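Local coordinates for large adhesion protein (Lap) involved in biofilm formation (Marinobacter hydrocarbonoclasticus, PDB 6XI3) that is a large bacterial adhesin involved in biofilm formation, whose calcium-bound Ig-like beta-sandwich repeats probably extend it toward its target, at residues L190-L195 with N214-T220; G222-V228 with V306-G312; Q236-L240 with L279-S285; Q252-T258 with L292-A298; L287-N291 with G397-N401. All coordinates share one frame; numbering follows the deposited sequence.

Contact 1: L190-L195 with N214-T220; sequences LVDGDL and NGTFDAT. With CA (calcium ion), chain D; EDO (1,2-ethanediol), chain L.
Asp192 meets Ala219 and Thr220 with both carboxylate oxygens, at the end of an antiparallel beta hairpin that carries a calcium site between two beta-sandwich domains. Asp192 OD2 binds the calcium ion at 2.4 Å. Asp218 OD1, the carbonyl oxygen of Thr220 and a water bind it too. Asp246 and Asn302 complete the site. Thr220 N bonds to the syn lone pair of Asp192 OD2 at 2.8 Å. Ala219 N reaches Asp192 OD1 at 2.9 Å from above the carboxylate plane. These two bonds fix the rotation of the group. Further out, the Phe217 ring leaves CB opposite its own N (chi1 -168°), which lays one face under Asp192 OD1, near the rim. Leu190 O and Val191 O lie at the ring edge, in its plane. Leu195 CG packs on Phe217 CB at 3.7 Å. Along the hairpin, paired backbone bonds join Gly193 to Phe217 and Leu195 to Gly215. A water donates to Asp192 OD1 at 2.7 Å and also lies 2.5 Å from Thr220 OG1.

Contact 2: G222-V228 with V306-G312; sequences GDLTVSV and VSDSAAG. With EDT ({[-(bis-carboxymethyl-amino)-ethyl]-carboxymethyl-amino}-acetic acid), chain I.
Val226 and Val228 pack against Ala310 at the apolar centre, where two strands of an Ig-like beta-sandwich run side by side at 22°. Ala310 CB lies 3.9 Å from Val228 CG2 and 4.1 Å from Val226 CG1. Val226 CG1 sits between its own backbone N and carbonyl carbon (chi1 66°), which brings it onto the backbone of Asp308. Leu224 CB touches Val306 CG2 at 3.8 Å. The other branch of Val306, CG1, rests on the backbone of Gly222 and Asp223. No backbone-to-backbone hydrogen bond joins the segments. Instead, Asp308 OD2 accepts the N-H of Val226 at 3.0 Å, on its anti side and 17° out of the carboxylate plane. At the polar edge, a water accepts from Leu224 N at 3.1 Å and lies close to Asp223 OD1 and Ser307 O. The bound EDTA molecule lies along this edge, with its O13 accepting from Ser307 N at 3.0 Å. The polar ends of Thr225 and Ser307 turn to Thr243 and Thr297. Strand 223-232 pairs with strand 237-245, and strand 305-314 pairs with strand 290-299. The contact therefore lies where the border strands of two sheets meet, with Leu224 and Val226 reaching Ala296 and Tyr277.

Contact 3: Q236-L240 with L279-S285; sequences QTANL and LTGVDIS
Gln236 lies along Ser285 at one end of an antiparallel strand pair in a beta-sandwich domain. Its chain is extended beyond CG, and Gln236 NE2 comes 3.5 Å from Ser285 CA. The Gln236 carbonyl oxygen accepts from Ile284 N at 3.0 Å, and a water lies between that oxygen and Asp283 OD1. Asp283 OD1 also takes Ser285 N, forming an Asx turn. Ala238 exchanges two backbone bonds with Val282, while Ala238 CB comes within 4.4 Å of Ile284 CD1. Gly281 and Val282 both face Ala238, a G1 beta bulge, and Gly281 has a positive phi. Beside it, Asn239 OD1 accepts from Gly281 N at 2.9 Å, with the donor tilted 30° from the amide carbonyl plane. Leu240 resumes the pairing with Leu279 through two backbone bonds. Leu240 CD1 lies 4.2 Å from Val282 CG2 and packs also on Val294 of the facing sheet. Thus apolar groups turn into the sandwich while an asparagine side chain supplies an acceptor for a backbone N-H at the shifted register.

Contact 4: Q252-T258 with L292-A298; sequences QVDLTVT and LTVEATA
Leu255 and Ala296 meet on one face of an antiparallel pair in which the flat groups are the peptide units of the sheet itself. Val257 and Val294 lie on the same face, which turns into the core of the beta-sandwich. The other face carries Asp254, Thr256, Thr258, Thr293, Glu295 and Thr297. Six backbone hydrogen bonds join Asp254 with Thr297, Thr256 with Glu295 and Thr258 with Thr293. On the apolar face, Leu255 CD2 touches Ala296 CB at 3.9 Å. Val253 CG1 also reaches Ala296 CB, at 4.0 Å. Val257 and Val294 lie side by side and point the same way. Val257 CG1, anti to its own nitrogen (chi1 -171°), touches Val294 CG2 and Leu292 CD1, each at 4.1 Å. On the polar face, Thr256 OG1 stands 3.7 Å from Glu295 CB. The Glu295 chain then bends at chi2 and its end leads away from strand 252-258. One water sits 2.7 Å from both Thr256 OG1 and Thr258 OG1, and donates to Thr293 O. Another water donates to Asp254 O at 3.0 Å and lies near Thr297 OG1, which also bonds to Ser307. The pair forms the middle of a four-stranded sheet. Strand 264-270 flanks 252-258, strand 305-314 flanks 290-299, and Leu224, Val226 and Val228 of strand 223-232 pack on the core face.

Contact 5: L287-N291 with G397-N401; sequences LVDGN and GRNGN. With CA (calcium ion), chain B.
Asp289 and Asn399 meet through a calcium ion. Asp289 OD2 binds the calcium at 2.3 Å and Asn399 OD1 at 2.2 Å. The two side chains cross, their carboxylate and amide planes 51° apart. A water is a further ligand, and Asp315, Thr317 and Asp343 complete the site. Hydrogen bonds outside the pair position both metal ligands. Ala316 N donates to Asp289 OD1, and Asn399 ND2 bonds to Leu314 O. Packing comes next. The Arg398 side chain, extended from CG to NE, runs past the backbone of Asp289, with CD 3.4 Å from Asp289 O. It crosses Val288 at about a right angle. Val288 CB lies over one face of the guanidinium, 3.8 Å from Arg398 NE. The charged end of Arg398 continues to a salt bridge with Asp343, itself a calcium ligand. Asn399 OD1 also touches Asp289 CB at 3.3 Å. One water bridges the segments: it donates to Arg398 O at 2.5 Å and makes a weak, long bond to Asp289 O. No direct hydrogen bond links the segments. A type I beta turn from Gly397 to Gly400 presents Arg398 and Asn399. Asp289 lies just before a strand of one sandwich and Asn399 in a strand-connecting loop of the next. This is an interdomain calcium site, consistent with the role of calcium in extending RTX adhesins.

Contacts 2, 3 and 4 build one beta-sandwich domain, and contacts 1 and 5 lie at its two calcium-bound ends, with centres about 47 Å apart. Contact 2 and contact 4 lie with centres about 8 Å apart and share a sheet through strands 290-299 and 305-314. Contact 3 belongs to the facing sheet and meets contact 4 across the core, Leu240 CD1 lying 3.8 Å from Leu255 CD2. Strand 290-299 also leads from contact 4 back to Asp289 in contact 5, where Leu287 CD1 touches Val257 CG1 at 3.7 Å. Contact 1 runs on in sequence into contact 2, whose outer edge holds the EDTA molecule.

Contact 1: L190-L195 with N214-T220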
# COMPACT_ATOMS: atom_id res chain seq x y z
N LEU A 190 1.40 11.76 1.22
CA LEU A 190 1.93 10.37 1.28
C LEU A 190 0.77 9.38 1.12
O LEU A 190 -0.36 9.73 1.34
CB LEU A 190 2.71 10.15 2.58
CG LEU A 190 3.87 11.12 2.83
CD1 LEU A 190 4.55 10.81 4.15
CD2 LEU A 190 4.91 11.10 1.71
N VAL A 191 1.10 8.16 0.73
CA VAL A 191 0.12 7.04 0.63
C VAL A 191 0.28 6.13 1.86
O VAL A 191 1.32 6.21 2.53
CB VAL A 191 0.28 6.30 -0.71
CG1 VAL A 191 0.15 7.30 -1.87
CG2 VAL A 191 1.59 5.51 -0.80
N ASP A 192 -0.76 5.33 2.11
CA ASP A 192 -0.87 4.41 3.26
C ASP A 192 0.23 3.34 3.19
O ASP A 192 0.76 3.05 2.10
CB ASP A 192 -2.29 3.86 3.37
CG ASP A 192 -3.29 4.90 3.80
OD1 ASP A 192 -2.86 6.01 4.20
OD2 ASP A 192 -4.51 4.61 3.72
N GLY A 193 0.51 2.76 4.34
CA GLY A 193 1.48 1.69 4.54
C GLY A 193 2.57 2.16 5.48
O GLY A 193 2.33 3.12 6.21
N ASP A 194 3.73 1.51 5.44
CA ASP A 194 4.84 1.83 6.36
C ASP A 194 5.35 3.24 6.01
O ASP A 194 5.45 3.56 4.85
CB ASP A 194 5.92 0.76 6.31
CG ASP A 194 6.92 0.91 7.46
OD1 ASP A 194 6.47 1.00 8.62
OD2 ASP A 194 8.13 0.96 7.20
N LEU A 195 5.61 4.07 7.01
CA LEU A 195 6.20 5.42 6.83
C LEU A 195 7.57 5.34 7.48
O LEU A 195 7.65 4.84 8.64
CB LEU A 195 5.42 6.47 7.61
CG LEU A 195 4.20 7.11 6.97
CD1 LEU A 195 3.83 8.35 7.78
CD2 LEU A 195 4.46 7.47 5.51
N ASN A 214 9.81 4.39 12.36
CA ASN A 214 8.85 3.86 11.37
C ASN A 214 7.49 3.80 12.04
O ASN A 214 7.43 3.67 13.28
CB ASN A 214 9.30 2.52 10.80
CG ASN A 214 9.57 1.49 11.88
OD1 ASN A 214 8.66 1.05 12.58
ND2 ASN A 214 10.83 1.12 12.05
N GLY A 215 6.45 3.87 11.24
CA GLY A 215 5.08 3.70 11.75
C GLY A 215 4.16 3.43 10.60
O GLY A 215 4.57 3.61 9.43
N THR A 216 2.91 3.15 10.92
CA THR A 216 1.89 2.84 9.90
C THR A 216 1.01 4.06 9.65
O THR A 216 0.51 4.67 10.60
CB THR A 216 1.00 1.69 10.35
OG1 THR A 216 1.94 0.69 10.74
CG2 THR A 216 0.04 1.23 9.27
N PHE A 217 0.75 4.30 8.37
CA PHE A 217 -0.18 5.35 7.89
C PHE A 217 -1.36 4.62 7.26
O PHE A 217 -1.19 3.74 6.38
CB PHE A 217 0.57 6.25 6.92
CG PHE A 217 -0.13 7.53 6.53
CD1 PHE A 217 -0.90 8.23 7.45
CD2 PHE A 217 -0.02 8.02 5.24
CE1 PHE A 217 -1.54 9.39 7.07
CE2 PHE A 217 -0.64 9.20 4.87
CZ PHE A 217 -1.40 9.89 5.79
N ASP A 218 -2.55 4.95 7.74
CA ASP A 218 -3.81 4.37 7.24
C ASP A 218 -4.84 5.49 7.28
O ASP A 218 -5.75 5.42 8.12
CB ASP A 218 -4.21 3.12 8.02
CG ASP A 218 -5.37 2.37 7.35
OD1 ASP A 218 -5.90 2.87 6.33
OD2 ASP A 218 -5.75 1.31 7.85
N ALA A 219 -4.71 6.46 6.38
CA ALA A 219 -5.63 7.61 6.25
C ALA A 219 -6.76 7.31 5.24
O ALA A 219 -7.82 7.98 5.30
CB ALA A 219 -4.85 8.84 5.88
N THR A 220 -6.57 6.34 4.35
CA THR A 220 -7.54 6.05 3.24
C THR A 220 -8.06 4.62 3.42
O THR A 220 -7.24 3.67 3.54
CB THR A 220 -6.93 6.36 1.87
OG1 THR A 220 -6.31 7.66 1.92
CG2 THR A 220 -7.93 6.36 0.74
CA CA D . -5.48 2.45 4.01
C1 EDO L . -3.25 10.62 -1.09
O1 EDO L . -1.84 10.49 -1.20
C2 EDO L . -3.76 11.40 0.08
O2 EDO L . -4.26 12.68 -0.17
O HOH W 1 -3.86 7.80 2.45
O HOH W 2 -6.94 0.58 4.09

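Contact 2: G222-V228 with V306-G312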
# COMPACT_ATOMS: atom_id res chain seq x y z
N GLY A 222 -9.47 1.36 2.05
CA GLY A 222 -9.31 0.56 0.83
C GLY A 222 -10.67 0.18 0.30
O GLY A 222 -11.55 -0.03 1.11
N ASP A 223 -10.85 0.17 -1.01
CA ASP A 223 -12.14 -0.23 -1.61
C ASP A 223 -11.87 -0.75 -3.02
O ASP A 223 -10.84 -0.43 -3.61
CB ASP A 223 -13.10 0.97 -1.59
CG ASP A 223 -14.54 0.63 -1.92
OD1 ASP A 223 -15.06 -0.38 -1.38
OD2 ASP A 223 -15.10 1.34 -2.77
N LEU A 224 -12.81 -1.52 -3.56
CA LEU A 224 -12.74 -2.03 -4.94
C LEU A 224 -14.19 -2.12 -5.44
O LEU A 224 -15.06 -2.54 -4.66
CB LEU A 224 -12.01 -3.38 -4.98
CG LEU A 224 -11.89 -4.00 -6.38
CD1 LEU A 224 -10.60 -4.80 -6.56
CD2 LEU A 224 -13.07 -4.90 -6.69
N THR A 225 -14.42 -1.66 -6.66
CA THR A 225 -15.68 -1.93 -7.39
C THR A 225 -15.36 -2.76 -8.64
O THR A 225 -14.25 -2.64 -9.15
CB THR A 225 -16.41 -0.63 -7.74
OG1 THR A 225 -15.66 0.02 -8.77
CG2 THR A 225 -16.63 0.28 -6.54
N VAL A 226 -16.32 -3.56 -9.09
CA VAL A 226 -16.20 -4.30 -10.37
C VAL A 226 -17.50 -4.07 -11.15
O VAL A 226 -18.54 -3.90 -10.53
CB VAL A 226 -15.87 -5.79 -10.18
CG1 VAL A 226 -16.98 -6.58 -9.49
CG2 VAL A 226 -15.51 -6.44 -11.51
N SER A 227 -17.40 -4.03 -12.47
CA SER A 227 -18.62 -3.93 -13.30
C SER A 227 -18.45 -4.81 -14.53
O SER A 227 -17.29 -5.03 -15.00
CB SER A 227 -18.97 -2.49 -13.58
OG SER A 227 -18.36 -2.02 -14.74
N VAL A 228 -19.56 -5.39 -14.97
CA VAL A 228 -19.62 -6.17 -16.21
C VAL A 228 -20.01 -5.17 -17.27
O VAL A 228 -21.15 -4.76 -17.26
CB VAL A 228 -20.62 -7.33 -16.06
CG1 VAL A 228 -20.62 -8.24 -17.27
CG2 VAL A 228 -20.30 -8.10 -14.80
N VAL A 306 -9.74 -6.22 -0.61
CA VAL A 306 -10.94 -5.42 -0.96
C VAL A 306 -11.58 -6.10 -2.17
O VAL A 306 -10.84 -6.53 -3.08
CB VAL A 306 -10.58 -3.97 -1.26
CG1 VAL A 306 -10.24 -3.26 0.04
CG2 VAL A 306 -9.44 -3.88 -2.27
N SER A 307 -12.90 -6.19 -2.13
CA SER A 307 -13.71 -7.07 -3.01
C SER A 307 -14.96 -6.34 -3.48
O SER A 307 -15.46 -5.45 -2.74
CB SER A 307 -14.05 -8.33 -2.29
OG SER A 307 -12.97 -9.19 -2.38
N ASP A 308 -15.49 -6.80 -4.61
CA ASP A 308 -16.84 -6.44 -5.08
C ASP A 308 -17.33 -7.60 -5.94
O ASP A 308 -16.52 -8.46 -6.35
CB ASP A 308 -16.86 -5.07 -5.78
CG ASP A 308 -18.25 -4.53 -6.04
OD1 ASP A 308 -19.18 -4.94 -5.30
OD2 ASP A 308 -18.41 -3.68 -6.95
N SER A 309 -18.63 -7.65 -6.19
CA SER A 309 -19.22 -8.64 -7.09
C SER A 309 -20.19 -7.92 -8.01
O SER A 309 -20.60 -6.81 -7.66
CB SER A 309 -19.86 -9.74 -6.33
OG SER A 309 -20.92 -9.21 -5.56
N ALA A 310 -20.51 -8.49 -9.17
CA ALA A 310 -21.47 -7.89 -10.12
C ALA A 310 -22.18 -9.01 -10.88
O ALA A 310 -21.61 -10.09 -10.99
CB ALA A 310 -20.74 -6.97 -11.05
N ALA A 311 -23.39 -8.73 -11.37
CA ALA A 311 -24.26 -9.72 -12.05
C ALA A 311 -24.06 -9.53 -13.54
O ALA A 311 -23.86 -8.39 -13.98
CB ALA A 311 -25.71 -9.55 -11.64
N GLY A 312 -24.07 -10.62 -14.29
CA GLY A 312 -24.11 -10.59 -15.77
C GLY A 312 -25.01 -11.71 -16.27
O GLY A 312 -25.56 -12.45 -15.44
O20 EDT I . -18.91 -1.79 -3.93
C5 EDT I . -18.21 -1.21 -3.07
O19 EDT I . -17.93 0.05 -3.17
C4 EDT I . -17.81 -2.03 -1.84
N3 EDT I . -18.68 -3.21 -1.54
C2 EDT I . -20.15 -2.94 -1.51
C1 EDT I . -20.57 -1.77 -0.62
O18 EDT I . -21.25 -0.82 -1.13
O17 EDT I . -20.27 -1.80 0.59
C6 EDT I . -18.33 -3.79 -0.22
C7 EDT I . -17.14 -4.65 -0.40
N8 EDT I . -17.20 -5.77 0.56
C9 EDT I . -16.84 -7.04 -0.11
C10 EDT I . -17.17 -8.28 0.68
O16 EDT I . -17.59 -9.27 0.05
O15 EDT I . -16.98 -8.31 1.92
C11 EDT I . -16.32 -5.51 1.72
C12 EDT I . -14.87 -5.91 1.50
O13 EDT I . -14.29 -5.56 0.45
O14 EDT I . -14.26 -6.57 2.37
O HOH W 3 -14.40 -3.28 -1.57

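Contact 3: Q236-L240 with L279-S285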
# COMPACT_ATOMS: atom_id res chain seq x y z
N GLN A 236 -18.68 -15.33 -26.99
CA GLN A 236 -18.55 -15.94 -25.63
C GLN A 236 -17.36 -15.31 -24.91
O GLN A 236 -16.43 -16.03 -24.48
CB GLN A 236 -18.43 -17.47 -25.69
CG GLN A 236 -19.56 -18.13 -26.48
CD GLN A 236 -19.23 -19.56 -26.85
OE1 GLN A 236 -18.70 -19.83 -27.91
NE2 GLN A 236 -19.52 -20.48 -25.95
N THR A 237 -17.37 -13.99 -24.82
CA THR A 237 -16.37 -13.21 -24.07
C THR A 237 -17.07 -12.22 -23.13
O THR A 237 -18.28 -11.92 -23.33
CB THR A 237 -15.42 -12.44 -25.00
OG1 THR A 237 -16.22 -11.57 -25.80
CG2 THR A 237 -14.54 -13.34 -25.84
N ALA A 238 -16.33 -11.71 -22.16
CA ALA A 238 -16.80 -10.67 -21.23
C ALA A 238 -15.76 -9.57 -21.15
O ALA A 238 -14.55 -9.87 -21.19
CB ALA A 238 -17.10 -11.23 -19.87
N ASN A 239 -16.26 -8.34 -21.05
CA ASN A 239 -15.44 -7.14 -20.74
C ASN A 239 -15.79 -6.66 -19.33
O ASN A 239 -16.95 -6.38 -19.06
CB ASN A 239 -15.67 -6.04 -21.75
CG ASN A 239 -15.27 -6.44 -23.17
OD1 ASN A 239 -14.73 -7.53 -23.41
ND2 ASN A 239 -15.55 -5.55 -24.10
N LEU A 240 -14.77 -6.59 -18.48
CA LEU A 240 -14.89 -6.28 -17.04
C LEU A 240 -14.05 -5.04 -16.76
O LEU A 240 -13.01 -4.84 -17.45
CB LEU A 240 -14.37 -7.47 -16.24
CG LEU A 240 -14.95 -8.83 -16.61
CD1 LEU A 240 -14.29 -9.93 -15.79
CD2 LEU A 240 -16.46 -8.85 -16.44
N LEU A 279 -10.37 -5.41 -18.19
CA LEU A 279 -9.95 -6.59 -18.96
C LEU A 279 -11.01 -6.86 -20.03
O LEU A 279 -12.19 -7.02 -19.64
CB LEU A 279 -9.76 -7.76 -17.99
CG LEU A 279 -9.15 -9.03 -18.58
CD1 LEU A 279 -7.81 -8.77 -19.30
CD2 LEU A 279 -9.00 -10.09 -17.50
N THR A 280 -10.63 -6.85 -21.31
CA THR A 280 -11.58 -7.08 -22.44
C THR A 280 -11.28 -8.46 -23.04
O THR A 280 -10.12 -8.84 -23.09
CB THR A 280 -11.51 -5.92 -23.44
OG1 THR A 280 -10.20 -5.96 -24.00
CG2 THR A 280 -11.74 -4.59 -22.78
N GLY A 281 -12.31 -9.19 -23.45
CA GLY A 281 -12.15 -10.45 -24.20
C GLY A 281 -11.88 -11.62 -23.27
O GLY A 281 -11.28 -12.58 -23.69
N VAL A 282 -12.32 -11.56 -22.02
CA VAL A 282 -12.20 -12.71 -21.10
C VAL A 282 -12.97 -13.87 -21.72
O VAL A 282 -14.13 -13.66 -22.04
CB VAL A 282 -12.74 -12.37 -19.71
CG1 VAL A 282 -12.70 -13.61 -18.86
CG2 VAL A 282 -11.96 -11.22 -19.07
N ASP A 283 -12.36 -15.05 -21.82
CA ASP A 283 -12.94 -16.22 -22.54
C ASP A 283 -13.89 -16.94 -21.58
O ASP A 283 -13.43 -17.49 -20.57
CB ASP A 283 -11.83 -17.09 -23.14
CG ASP A 283 -12.27 -18.43 -23.70
OD1 ASP A 283 -13.47 -18.65 -23.95
OD2 ASP A 283 -11.39 -19.26 -23.86
N ILE A 284 -15.18 -16.91 -21.88
CA ILE A 284 -16.18 -17.62 -21.04
C ILE A 284 -16.90 -18.69 -21.86
O ILE A 284 -18.04 -19.05 -21.46
CB ILE A 284 -17.15 -16.62 -20.39
CG1 ILE A 284 -17.83 -15.72 -21.41
CG2 ILE A 284 -16.40 -15.84 -19.34
CD1 ILE A 284 -19.05 -15.01 -20.86
N SER A 285 -16.25 -19.22 -22.91
CA SER A 285 -16.77 -20.35 -23.73
C SER A 285 -16.98 -21.60 -22.87
O SER A 285 -17.81 -22.42 -23.25
CB SER A 285 -15.88 -20.65 -24.91
OG SER A 285 -14.55 -20.89 -24.46
O HOH W 4 -14.44 -17.19 -26.14

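Contact 4: Q252-T258 with L292-A298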
# COMPACT_ATOMS: atom_id res chain seq x y z
N GLN A 252 -2.23 -6.55 -8.45
CA GLN A 252 -3.00 -7.57 -9.19
C GLN A 252 -4.43 -7.58 -8.67
O GLN A 252 -4.64 -7.55 -7.44
CB GLN A 252 -2.35 -8.94 -8.97
CG GLN A 252 -3.07 -10.07 -9.69
CD GLN A 252 -2.28 -11.35 -9.65
OE1 GLN A 252 -1.06 -11.36 -9.80
NE2 GLN A 252 -2.96 -12.47 -9.52
N VAL A 253 -5.38 -7.68 -9.60
CA VAL A 253 -6.81 -7.92 -9.34
C VAL A 253 -7.07 -9.34 -9.81
O VAL A 253 -6.80 -9.62 -10.99
CB VAL A 253 -7.68 -6.90 -10.09
CG1 VAL A 253 -9.17 -7.10 -9.80
CG2 VAL A 253 -7.24 -5.49 -9.75
N ASP A 254 -7.60 -10.18 -8.94
CA ASP A 254 -8.01 -11.56 -9.26
C ASP A 254 -9.52 -11.54 -9.43
O ASP A 254 -10.19 -10.98 -8.53
CB ASP A 254 -7.61 -12.53 -8.16
CG ASP A 254 -6.11 -12.63 -8.04
OD1 ASP A 254 -5.40 -12.51 -9.09
OD2 ASP A 254 -5.67 -12.83 -6.90
N LEU A 255 -9.99 -12.07 -10.56
CA LEU A 255 -11.42 -12.06 -10.89
C LEU A 255 -11.87 -13.50 -11.03
O LEU A 255 -11.05 -14.35 -11.40
CB LEU A 255 -11.68 -11.27 -12.17
CG LEU A 255 -11.32 -9.79 -12.09
CD1 LEU A 255 -10.05 -9.52 -12.84
CD2 LEU A 255 -12.43 -8.93 -12.62
N THR A 256 -13.13 -13.75 -10.71
CA THR A 256 -13.76 -15.06 -11.00
C THR A 256 -15.09 -14.75 -11.64
O THR A 256 -15.66 -13.69 -11.30
CB THR A 256 -13.93 -15.96 -9.76
OG1 THR A 256 -14.83 -15.27 -8.89
CG2 THR A 256 -12.62 -16.27 -9.08
N VAL A 257 -15.44 -15.57 -12.64
CA VAL A 257 -16.76 -15.53 -13.31
C VAL A 257 -17.40 -16.90 -13.07
O VAL A 257 -16.81 -17.91 -13.50
CB VAL A 257 -16.67 -15.23 -14.82
CG1 VAL A 257 -18.06 -14.99 -15.39
CG2 VAL A 257 -15.77 -14.05 -15.12
N THR A 258 -18.58 -16.89 -12.46
CA THR A 258 -19.27 -18.11 -11.98
C THR A 258 -20.61 -18.19 -12.71
O THR A 258 -21.33 -17.18 -12.74
CB THR A 258 -19.34 -18.14 -10.44
OG1 THR A 258 -18.04 -17.95 -9.89
CG2 THR A 258 -19.88 -19.47 -9.93
N LEU A 292 -24.57 -14.88 -14.51
CA LEU A 292 -23.13 -14.91 -14.18
C LEU A 292 -22.95 -14.09 -12.91
O LEU A 292 -23.66 -13.06 -12.79
CB LEU A 292 -22.34 -14.27 -15.31
CG LEU A 292 -22.37 -15.01 -16.63
CD1 LEU A 292 -21.40 -14.35 -17.59
CD2 LEU A 292 -22.02 -16.49 -16.48
N THR A 293 -22.04 -14.51 -12.05
CA THR A 293 -21.54 -13.68 -10.94
C THR A 293 -20.04 -13.48 -11.14
O THR A 293 -19.30 -14.48 -11.23
CB THR A 293 -21.90 -14.24 -9.57
OG1 THR A 293 -23.32 -14.40 -9.58
CG2 THR A 293 -21.50 -13.31 -8.46
N VAL A 294 -19.66 -12.21 -11.15
CA VAL A 294 -18.26 -11.77 -11.29
C VAL A 294 -17.84 -11.25 -9.93
O VAL A 294 -18.54 -10.38 -9.38
CB VAL A 294 -18.11 -10.69 -12.37
CG1 VAL A 294 -16.69 -10.15 -12.41
CG2 VAL A 294 -18.55 -11.23 -13.72
N GLU A 295 -16.73 -11.77 -9.42
CA GLU A 295 -16.09 -11.25 -8.21
C GLU A 295 -14.68 -10.79 -8.55
O GLU A 295 -14.03 -11.46 -9.39
CB GLU A 295 -16.05 -12.30 -7.12
CG GLU A 295 -15.22 -11.82 -5.93
CD GLU A 295 -15.87 -12.08 -4.60
OE1 GLU A 295 -15.79 -13.25 -4.16
OE2 GLU A 295 -16.47 -11.13 -4.02
N ALA A 296 -14.25 -9.68 -7.94
CA ALA A 296 -12.91 -9.08 -8.09
C ALA A 296 -12.35 -8.84 -6.68
O ALA A 296 -13.11 -8.37 -5.84
CB ALA A 296 -13.00 -7.80 -8.88
N THR A 297 -11.07 -9.13 -6.48
CA THR A 297 -10.35 -8.96 -5.21
C THR A 297 -8.95 -8.42 -5.49
O THR A 297 -8.29 -8.88 -6.46
CB THR A 297 -10.26 -10.30 -4.46
OG1 THR A 297 -11.57 -10.83 -4.29
CG2 THR A 297 -9.59 -10.19 -3.11
N ALA A 298 -8.53 -7.46 -4.69
CA ALA A 298 -7.16 -6.91 -4.69
C ALA A 298 -6.74 -6.76 -3.24
O ALA A 298 -7.56 -7.07 -2.34
CB ALA A 298 -7.14 -5.60 -5.42
O HOH W 5 -11.99 -12.34 -6.54
O HOH W 6 -17.51 -15.36 -9.46

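Contact 5: L287-N291 with G397-N401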
# COMPACT_ATOMS: atom_id res chain seq x y z
N LEU A 287 -18.43 -21.62 -19.97
CA LEU A 287 -19.58 -21.42 -19.05
C LEU A 287 -20.91 -21.67 -19.76
O LEU A 287 -20.99 -21.53 -20.97
CB LEU A 287 -19.52 -20.01 -18.47
CG LEU A 287 -18.23 -19.68 -17.73
CD1 LEU A 287 -18.33 -18.29 -17.15
CD2 LEU A 287 -17.93 -20.70 -16.64
N VAL A 288 -21.93 -22.01 -19.00
CA VAL A 288 -23.26 -22.32 -19.59
C VAL A 288 -24.11 -21.08 -19.48
O VAL A 288 -23.82 -20.22 -18.60
CB VAL A 288 -23.90 -23.53 -18.89
CG1 VAL A 288 -23.03 -24.77 -19.04
CG2 VAL A 288 -24.21 -23.26 -17.42
N ASP A 289 -25.21 -21.06 -20.22
CA ASP A 289 -26.14 -19.91 -20.25
C ASP A 289 -26.80 -19.72 -18.89
O ASP A 289 -26.96 -20.70 -18.12
CB ASP A 289 -27.16 -20.08 -21.37
CG ASP A 289 -26.57 -19.85 -22.76
OD1 ASP A 289 -25.31 -19.57 -22.88
OD2 ASP A 289 -27.39 -19.88 -23.69
N GLY A 290 -27.23 -18.48 -18.64
CA GLY A 290 -27.93 -18.08 -17.41
C GLY A 290 -27.18 -16.95 -16.72
O GLY A 290 -26.32 -16.30 -17.37
N ASN A 291 -27.49 -16.72 -15.45
CA ASN A 291 -26.85 -15.68 -14.61
C ASN A 291 -25.35 -15.96 -14.51
O ASN A 291 -24.92 -17.15 -14.43
CB ASN A 291 -27.48 -15.59 -13.22
CG ASN A 291 -28.92 -15.11 -13.25
OD1 ASN A 291 -29.38 -14.57 -14.26
ND2 ASN A 291 -29.63 -15.30 -12.15
N GLY A 397 -35.61 -23.53 -20.35
CA GLY A 397 -34.25 -23.29 -20.85
C GLY A 397 -33.39 -22.63 -19.78
O GLY A 397 -33.94 -22.14 -18.77
N ARG A 398 -32.10 -22.63 -19.99
CA ARG A 398 -31.13 -22.03 -19.04
C ARG A 398 -31.31 -20.52 -18.87
O ARG A 398 -30.81 -20.00 -17.84
CB ARG A 398 -29.71 -22.29 -19.53
CG ARG A 398 -29.30 -23.74 -19.39
CD ARG A 398 -27.80 -23.86 -19.22
NE ARG A 398 -27.34 -25.24 -19.12
CZ ARG A 398 -27.18 -26.06 -20.16
NH1 ARG A 398 -27.49 -25.66 -21.38
NH2 ARG A 398 -26.71 -27.27 -19.97
N ASN A 399 -31.91 -19.81 -19.82
CA ASN A 399 -32.15 -18.35 -19.65
C ASN A 399 -33.56 -18.13 -19.10
O ASN A 399 -34.03 -17.00 -19.18
CB ASN A 399 -31.86 -17.56 -20.92
CG ASN A 399 -30.38 -17.56 -21.23
OD1 ASN A 399 -29.93 -18.34 -22.06
ND2 ASN A 399 -29.62 -16.73 -20.53
N GLY A 400 -34.21 -19.18 -18.60
CA GLY A 400 -35.51 -19.08 -17.91
C GLY A 400 -36.74 -19.06 -18.82
O GLY A 400 -37.84 -18.81 -18.29
N ASN A 401 -36.62 -19.32 -20.11
CA ASN A 401 -37.78 -19.31 -21.05
C ASN A 401 -38.55 -20.64 -20.95
O ASN A 401 -37.91 -21.69 -20.71
CB ASN A 401 -37.31 -18.95 -22.46
CG ASN A 401 -36.89 -17.50 -22.51
OD1 ASN A 401 -37.73 -16.62 -22.34
ND2 ASN A 401 -35.59 -17.24 -22.57
CA CA B . -29.66 -19.54 -23.95
O HOH W 7 -29.55 -20.94 -15.89
O HOH W 8 -31.99 -19.37 -24.45